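Local structure of secreted protein (Streptomyces lividans TK24, 5LXZ) at residues A[456-461]-A[472-477]; A[25-30]-A[492-497]. The protein is a secreted copper metalloradical protein of the galactose oxidase-like AA5 family that probably oxidises small substrates at its copper centre. The protein carries 1 engineered substitution. All coordinates share one frame; numbering follows the deposited sequence.

Interaction 1. Residues A[456-461]-A[472-477]; sequences VGRNYH and LMFFGS. With CU (copper (II) ion), chain B.
The hydroxyl oxygen OG of S477 takes the backbone N-H of N459 at 2.8 Å, a nearly straight bond (162°). OG gets there by lying anti to its own backbone N (chi1 -164°), which swings it across to the loop backbone. A second bond returns the other way: S477 N donates to H461 O at 3.0 Å, coming from above the carbonyl plane. The same oxygen takes a CA-H contact from G476; a CB on that glycine would run into it. The loop is held to the strand end at N459 and H461. H461 reaches the copper through NE2 at 2.0 Å, while D478 accepts from its ND1; Y248 and H548 also bind the metal. Y460 OH, hydrogen-bonded to Y248 OH, stands 2.8 Å from the copper, consistent with the axial tyrosine of galactose oxidases.

Further along, in the conformer described here, R458 bends at chi3 and F474 CB sits over one face of its guanidinium, 3.3 Å from R458 CZ, while the ring is inclined 49° to that plane; V456 O covers the opposite face. NH2 makes a salt bridge to E497, and water 1 links it to G476 O. Loop 456-461 leads into strand 462-466, an edge strand of a four-stranded antiparallel propeller blade. Strand 472-476 runs between 462-466 and 496-500, and F474 packs on L419 and S421 of strand 418-421 in another blade.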
# COMPACT_ATOMS: atom_id res chain seq x y z
N VAL A 456 1.44 12.70 16.56
CA VAL A 456 2.53 12.73 15.61
C VAL A 456 1.93 12.79 14.20
O VAL A 456 1.03 12.01 13.88
CB VAL A 456 3.36 11.43 15.74
CG1 VAL A 456 4.47 11.34 14.69
CG2 VAL A 456 3.97 11.34 17.13
N GLY A 457 2.49 13.65 13.36
CA GLY A 457 2.09 13.77 11.97
C GLY A 457 2.56 12.59 11.16
O GLY A 457 3.67 12.11 11.33
N ARG A 458 1.69 12.11 10.27
CA ARG A 458 1.97 10.92 9.43
C ARG A 458 1.57 11.19 7.98
O ARG A 458 0.40 11.36 7.70
CB ARG A 458 1.26 9.68 10.00
CG ARG A 458 2.08 8.98 11.12
CD ARG A 458 1.40 7.77 11.68
NE ARG A 458 0.29 8.18 12.50
CZ ARG A 458 0.39 8.54 13.78
NH1 ARG A 458 -0.70 8.87 14.42
NH2 ARG A 458 1.58 8.57 14.40
N ASN A 459 2.55 11.26 7.08
CA ASN A 459 2.30 11.49 5.65
C ASN A 459 2.80 10.27 4.88
O ASN A 459 2.35 9.17 5.20
CB ASN A 459 2.71 12.91 5.16
CG ASN A 459 4.21 13.20 5.24
OD1 ASN A 459 5.01 12.76 4.40
ND2 ASN A 459 4.61 13.99 6.25
N TYR A 460 3.66 10.47 3.90
CA TYR A 460 4.27 9.37 3.12
C TYR A 460 4.95 8.37 4.01
O TYR A 460 5.51 8.73 5.04
CB TYR A 460 5.30 10.04 2.21
CG TYR A 460 5.99 9.22 1.20
CD1 TYR A 460 5.26 8.45 0.33
CD2 TYR A 460 7.36 9.29 1.06
CE1 TYR A 460 5.89 7.73 -0.67
CE2 TYR A 460 8.01 8.56 0.05
CZ TYR A 460 7.24 7.79 -0.77
OH TYR A 460 7.87 7.06 -1.77
N HIS A 461 4.87 7.09 3.64
CA HIS A 461 5.57 6.03 4.37
C HIS A 461 5.09 5.89 5.80
O HIS A 461 5.92 5.72 6.70
CB HIS A 461 7.08 6.24 4.33
CG HIS A 461 7.70 5.95 3.00
ND1 HIS A 461 8.96 6.37 2.66
CD2 HIS A 461 7.25 5.23 1.94
CE1 HIS A 461 9.26 5.96 1.45
NE2 HIS A 461 8.25 5.26 1.00
N LEU A 472 -4.71 0.44 18.51
CA LEU A 472 -4.09 0.53 17.18
C LEU A 472 -2.73 1.15 17.25
O LEU A 472 -2.50 2.12 17.98
CB LEU A 472 -4.97 1.31 16.25
CG LEU A 472 -6.32 0.64 16.01
CD1 LEU A 472 -7.43 1.32 16.83
CD2 LEU A 472 -6.69 0.62 14.54
N MET A 473 -1.81 0.61 16.45
CA MET A 473 -0.46 1.14 16.36
C MET A 473 -0.33 1.91 15.06
O MET A 473 -0.78 1.45 14.01
CB MET A 473 0.57 0.03 16.42
CG MET A 473 1.99 0.50 16.44
SD MET A 473 2.73 0.78 14.83
CE MET A 473 3.00 -0.92 14.34
N PHE A 474 0.31 3.08 15.15
CA PHE A 474 0.58 3.94 14.02
C PHE A 474 2.08 4.12 13.89
O PHE A 474 2.80 4.26 14.88
CB PHE A 474 -0.09 5.29 14.23
CG PHE A 474 -1.56 5.28 13.93
CD1 PHE A 474 -2.47 4.65 14.81
CD2 PHE A 474 -2.08 5.90 12.79
CE1 PHE A 474 -3.84 4.61 14.54
CE2 PHE A 474 -3.44 5.88 12.55
CZ PHE A 474 -4.32 5.21 13.39
N PHE A 475 2.58 4.09 12.65
CA PHE A 475 4.01 4.16 12.41
C PHE A 475 4.35 5.01 11.21
O PHE A 475 3.50 5.30 10.37
CB PHE A 475 4.59 2.75 12.18
CG PHE A 475 4.06 2.09 10.94
CD1 PHE A 475 4.70 2.27 9.70
CD2 PHE A 475 2.93 1.30 10.98
CE1 PHE A 475 4.22 1.68 8.54
CE2 PHE A 475 2.44 0.71 9.81
CZ PHE A 475 3.10 0.91 8.60
N GLY A 476 5.62 5.36 11.10
CA GLY A 476 6.17 5.95 9.92
C GLY A 476 6.02 7.44 9.82
O GLY A 476 5.71 8.10 10.82
N SER A 477 6.31 7.93 8.62
CA SER A 477 6.14 9.29 8.08
C SER A 477 7.44 9.86 7.61
O SER A 477 8.39 10.03 8.39
CB SER A 477 5.50 10.28 9.04
OG SER A 477 5.08 11.39 8.25
CU CU B . 7.98 4.41 -0.83
O HOH W 1 4.42 7.67 13.39
O HOH W 2 9.84 5.14 -1.72

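Interaction 2. Residues A[25-30]-A[492-497]; sequences RQNTIH and FEQRIE
F492 turns its CG anti to the backbone N (chi1 -161°) and N27 keeps its own CG anti to the carbonyl carbon (chi1 -61°), and these two torsions lay the asparagine amide flat on the phenyl ring, planes only 9° apart. N27 CB sits over the ring centre, 3.4 Å from the F492 centroid, as a CH-pi contact. The amide is also fixed at both ends: ND2 donates to G46 O, and OD1 accepts from Q494 NE2 at 2.9 Å, the donor lying somewhat out of the carbonyl plane. The far tip of the ring, CZ, comes 3.7 Å from I29 CG1, and T28 O meets the ring edge at 3.4 Å from CZ; that carbonyl is buried here without a polar partner. Were F492 replaced by an alanine, the N27 amide would probably lose the ring it lies on, and a gap is likely to open beside T28 and I29.

Q494 reaches on toward R25: water 3 donates to Q494 OE1 at 2.6 Å and accepts from R25 NH1. R25 NE is taken by F20 O. I29 and H30 both face V42, a classic beta bulge at the start of strand 30-33, which pairs with strand 39-44. The segment 492-497 runs into strand 496-500, so the contact joins the blade of strands 30-33, 39-44, 58-62 and 69-71 to the blade that holds 496-500.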
# COMPACT_ATOMS: atom_id res chain seq x y z
N ARG A 25 15.58 1.62 17.10
CA ARG A 25 14.85 2.51 16.18
C ARG A 25 15.17 2.17 14.72
O ARG A 25 16.23 1.66 14.39
CB ARG A 25 15.15 3.96 16.46
CG ARG A 25 14.59 4.36 17.79
CD ARG A 25 14.87 5.81 18.10
NE ARG A 25 14.66 6.03 19.53
CZ ARG A 25 14.91 7.16 20.19
NH1 ARG A 25 15.36 8.23 19.54
NH2 ARG A 25 14.67 7.22 21.50
N GLN A 26 14.22 2.44 13.84
CA GLN A 26 14.40 2.29 12.42
C GLN A 26 13.34 3.11 11.75
O GLN A 26 12.46 3.67 12.41
CB GLN A 26 14.27 0.81 12.00
CG GLN A 26 12.89 0.29 12.30
CD GLN A 26 12.65 -1.13 11.82
OE1 GLN A 26 13.59 -1.94 11.68
NE2 GLN A 26 11.39 -1.45 11.57
N ASN A 27 13.41 3.16 10.43
CA ASN A 27 12.41 3.84 9.62
C ASN A 27 11.37 2.83 9.14
O ASN A 27 11.48 2.33 8.03
CB ASN A 27 13.04 4.54 8.43
CG ASN A 27 14.05 5.61 8.82
OD1 ASN A 27 14.18 5.98 9.99
ND2 ASN A 27 14.72 6.14 7.82
N THR A 28 10.41 2.52 9.99
CA THR A 28 9.40 1.53 9.62
C THR A 28 8.52 2.05 8.49
O THR A 28 7.84 3.07 8.63
CB THR A 28 8.50 1.16 10.83
OG1 THR A 28 9.33 0.71 11.90
CG2 THR A 28 7.51 0.06 10.44
N ILE A 29 8.48 1.30 7.41
CA ILE A 29 7.69 1.65 6.22
C ILE A 29 6.59 0.60 5.94
O ILE A 29 5.60 0.93 5.28
CB ILE A 29 8.61 1.85 5.00
CG1 ILE A 29 9.51 3.07 5.29
CG2 ILE A 29 7.84 2.06 3.71
CD1 ILE A 29 10.65 3.20 4.33
N HIS A 30 6.70 -0.60 6.47
CA HIS A 30 5.70 -1.64 6.35
C HIS A 30 5.48 -2.20 7.73
O HIS A 30 6.46 -2.40 8.47
CB HIS A 30 6.24 -2.79 5.50
CG HIS A 30 6.77 -2.40 4.17
ND1 HIS A 30 6.12 -2.68 2.98
CD2 HIS A 30 7.89 -1.73 3.81
CE1 HIS A 30 6.82 -2.21 1.96
NE2 HIS A 30 7.88 -1.60 2.44
N PHE A 492 13.11 11.08 8.77
CA PHE A 492 12.09 10.06 8.94
C PHE A 492 11.60 10.02 10.39
O PHE A 492 12.39 10.07 11.32
CB PHE A 492 12.65 8.71 8.49
CG PHE A 492 11.59 7.70 8.20
CD1 PHE A 492 10.92 7.03 9.25
CD2 PHE A 492 11.24 7.42 6.89
CE1 PHE A 492 9.91 6.14 8.98
CE2 PHE A 492 10.24 6.49 6.63
CZ PHE A 492 9.57 5.87 7.68
N GLU A 493 10.29 9.85 10.56
CA GLU A 493 9.64 9.79 11.84
C GLU A 493 9.79 8.39 12.40
O GLU A 493 9.23 7.43 11.89
CB GLU A 493 8.17 10.17 11.69
CG GLU A 493 7.37 10.04 12.96
CD GLU A 493 7.92 11.00 14.01
OE1 GLU A 493 7.68 12.24 13.89
OE2 GLU A 493 8.62 10.49 14.90
N GLN A 494 10.54 8.26 13.50
CA GLN A 494 10.81 6.98 14.13
C GLN A 494 9.93 6.71 15.33
O GLN A 494 9.95 5.61 15.87
CB GLN A 494 12.31 6.85 14.48
CG GLN A 494 13.21 6.96 13.26
CD GLN A 494 14.64 6.57 13.56
OE1 GLN A 494 15.16 6.93 14.63
NE2 GLN A 494 15.29 5.85 12.63
N ARG A 495 9.10 7.66 15.70
CA ARG A 495 8.20 7.42 16.81
C ARG A 495 7.01 6.56 16.35
O ARG A 495 6.59 6.62 15.19
CB ARG A 495 7.71 8.72 17.39
CG ARG A 495 8.81 9.52 18.07
CD ARG A 495 8.30 10.87 18.53
NE ARG A 495 7.98 11.71 17.41
CZ ARG A 495 7.40 12.89 17.49
NH1 ARG A 495 7.02 13.36 18.68
NH2 ARG A 495 7.13 13.57 16.39
N ILE A 496 6.47 5.80 17.30
CA ILE A 496 5.32 4.95 17.14
C ILE A 496 4.23 5.53 18.06
O ILE A 496 4.59 6.02 19.14
CB ILE A 496 5.78 3.54 17.58
CG1 ILE A 496 6.92 3.05 16.67
CG2 ILE A 496 4.66 2.53 17.55
CD1 ILE A 496 6.49 2.94 15.21
N GLU A 497 2.96 5.45 17.69
CA GLU A 497 1.88 5.83 18.58
C GLU A 497 0.94 4.66 18.75
O GLU A 497 0.76 3.84 17.84
CB GLU A 497 1.07 7.00 18.03
CG GLU A 497 1.64 8.37 18.29
CD GLU A 497 0.69 9.49 17.83
OE1 GLU A 497 0.69 9.85 16.66
OE2 GLU A 497 -0.07 10.03 18.65
O HOH W 3 14.69 8.75 16.43

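How the interactions relate
The centres of interactions 1 and 2 lie about 8 Å apart, and both reach one four-stranded antiparallel sheet, through strands 472-476 and 496-500. These strands are successive in the chain and neighbours in that sheet, tied by the backbone of F474 and E497. Along the sequence, residues 25-30 come first, then 456-461 and 472-477, and 492-497 last, so interaction 2 spans nearly the whole propeller and interaction 1 is a local contact around the hairpin of strands 462-466 and 472-476. G476 O packs on E493 CB, and F475 packs against T28 O. Strand 14-18 completes the sheet, pairing with 496-500, so N-terminal and late chain meet in one blade close to the copper site.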